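Local atomic coordinates of putative TetR-family transcriptional regulator (Syntrophomonas wolfei subsp. wolfei, PDB entry 3LWJ), a protein that probably binds DNA through an N-terminal helix-turn-helix domain and regulates transcription, as members of the TetR family do. Residues S159-I163 / M185-H190. Residues are numbered along the deposited sequence; the frame is centred on the assembly and turned at random.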
loop_
_atom_site.group_PDB
_atom_site.type_symbol
_atom_site.label_atom_id
_atom_site.label_comp_id
_atom_site.label_asym_id
_atom_site.label_seq_id
_atom_site.Cartn_x
_atom_site.Cartn_y
_atom_site.Cartn_z
ATOM N N SER A 159 -4.581 -7.057 5.850
ATOM C CA SER A 159 -4.956 -7.305 4.458
ATOM C C SER A 159 -6.104 -6.457 3.980
ATOM O O SER A 159 -6.101 -6.014 2.811
ATOM C CB SER A 159 -5.238 -8.798 4.211
ATOM O OG SER A 159 -6.488 -9.238 4.712
ATOM N N ILE A 160 -7.074 -6.199 4.869
ATOM C CA ILE A 160 -8.214 -5.304 4.566
ATOM C C ILE A 160 -7.710 -3.891 4.327
ATOM O O ILE A 160 -7.954 -3.304 3.273
ATOM C CB ILE A 160 -9.261 -5.293 5.682
ATOM C CG1 ILE A 160 -9.846 -6.704 5.884
ATOM C CG2 ILE A 160 -10.355 -4.289 5.340
ATOM C CD1 ILE A 160 -10.693 -6.840 7.208
ATOM N N LEU A 161 -6.914 -3.389 5.264
ATOM C CA LEU A 161 -6.346 -2.071 5.120
ATOM C C LEU A 161 -5.504 -1.967 3.866
ATOM O O LEU A 161 -5.644 -1.010 3.115
ATOM C CB LEU A 161 -5.522 -1.645 6.342
ATOM C CG LEU A 161 -5.059 -0.166 6.325
ATOM C CD1 LEU A 161 -6.194 0.773 5.992
ATOM C CD2 LEU A 161 -4.425 0.232 7.650
ATOM N N ALA A 162 -4.658 -2.966 3.625
ATOM C CA ALA A 162 -3.736 -2.926 2.477
ATOM C C ALA A 162 -4.458 -2.837 1.140
ATOM O O ALA A 162 -4.086 -2.031 0.259
ATOM C CB ALA A 162 -2.752 -4.131 2.511
ATOM N N ILE A 163 -5.459 -3.676 0.922
ATOM C CA ILE A 163 -6.170 -3.654 -0.360
ATOM C C ILE A 163 -6.947 -2.349 -0.519
ATOM O O ILE A 163 -7.111 -1.796 -1.636
ATOM C CB ILE A 163 -7.058 -4.914 -0.585
ATOM C CG1 ILE A 163 -7.504 -5.058 -2.048
ATOM C CG2 ILE A 163 -8.284 -4.921 0.292
ATOM C CD1 ILE A 163 -6.462 -4.793 -3.069
HETATM N N MSE A 185 -13.459 -4.373 -7.074
HETATM C CA MSE A 185 -12.265 -5.145 -6.723
HETATM C C MSE A 185 -12.260 -5.472 -5.249
HETATM O O MSE A 185 -11.993 -6.608 -4.848
HETATM C CB MSE A 185 -11.011 -4.327 -7.049
HETATM C CG MSE A 185 -9.677 -4.973 -6.617
HETATM SE SE MSE A 185 -8.229 -3.776 -6.993
HETATM C CE MSE A 185 -8.353 -3.892 -8.905
ATOM N N VAL A 186 -12.482 -4.441 -4.438
ATOM C CA VAL A 186 -12.401 -4.589 -3.026
ATOM C C VAL A 186 -13.474 -5.566 -2.542
ATOM O O VAL A 186 -13.193 -6.441 -1.742
ATOM C CB VAL A 186 -12.471 -3.233 -2.330
ATOM C CG1 VAL A 186 -12.688 -3.409 -0.883
ATOM C CG2 VAL A 186 -11.167 -2.371 -2.582
ATOM N N LEU A 187 -14.690 -5.453 -3.044
ATOM C CA LEU A 187 -15.775 -6.363 -2.619
ATOM C C LEU A 187 -15.536 -7.780 -3.089
ATOM O O LEU A 187 -15.802 -8.734 -2.378
ATOM C CB LEU A 187 -17.134 -5.893 -3.156
ATOM C CG LEU A 187 -17.559 -4.484 -2.763
ATOM C CD1 LEU A 187 -18.922 -4.130 -3.463
ATOM C CD2 LEU A 187 -17.589 -4.333 -1.272
ATOM N N SER A 188 -15.020 -7.915 -4.292
ATOM C CA SER A 188 -14.732 -9.244 -4.821
ATOM C C SER A 188 -13.690 -9.920 -3.977
ATOM O O SER A 188 -13.859 -11.068 -3.625
ATOM C CB SER A 188 -14.235 -9.183 -6.262
ATOM O OG SER A 188 -14.013 -10.509 -6.748
ATOM N N PHE A 189 -12.594 -9.212 -3.648
ATOM C CA PHE A 189 -11.581 -9.824 -2.799
ATOM C C PHE A 189 -12.132 -10.298 -1.430
ATOM O O PHE A 189 -11.783 -11.416 -0.926
ATOM C CB PHE A 189 -10.416 -8.849 -2.548
ATOM C CG PHE A 189 -9.640 -9.185 -1.308
ATOM C CD1 PHE A 189 -8.791 -10.272 -1.304
ATOM C CD2 PHE A 189 -9.821 -8.480 -0.127
ATOM C CE1 PHE A 189 -8.110 -10.624 -0.156
ATOM C CE2 PHE A 189 -9.094 -8.803 1.019
ATOM C CZ PHE A 189 -8.258 -9.871 1.011
ATOM N N HIS A 190 -12.937 -9.457 -0.780
ATOM C CA HIS A 190 -13.488 -9.828 0.550
ATOM C C HIS A 190 -14.445 -11.015 0.472
ATOM O O HIS A 190 -14.459 -11.874 1.371
ATOM C CB HIS A 190 -14.134 -8.637 1.245
ATOM C CG HIS A 190 -13.137 -7.635 1.719
ATOM N ND1 HIS A 190 -12.721 -6.579 0.937
ATOM C CD2 HIS A 190 -12.442 -7.546 2.870
ATOM C CE1 HIS A 190 -11.827 -5.872 1.599
ATOM N NE2 HIS A 190 -11.636 -6.437 2.773
#
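Ile163 CG2 touches two aromatic rings of the facing helix, which pack against each other: it lies 3.9 Å from Phe189 CD2 and equally near His190 CE1. Here the last two helices of the TetR-type all-helical fold, 153-173 and 179-195, form an antiparallel hairpin; the short segments cross at 157° with axes 11.0 Å apart. With Ile163 CG1 anti to the backbone N (chi1 -165°), CG2 is turned to the rings and CD1 to selenomethionine Met185, a loose apolar contact with SE at 4.4 Å. Beside it, Ile160 meets the imidazole at its edge, CG2 lying 3.6 Å from His190 NE2, which is buried there without a polar partner in the model. Ser159 and Phe189 also pack on Phe189 and Ser159, respectively, of the second subunit, so the hairpin lies at the dimer interface. Phe189 CD2 sits over the centre of the imidazole, 3.6 Å above its plane. An alanine in place of His190 is likely to leave a gap beside Ile160 and let Phe189 turn more easily. The other nitrogen helps set the ring's rotation: His190 ND1 donates to Val186 O at 2.7 Å, from the opposite face of that carbonyl to His190 N.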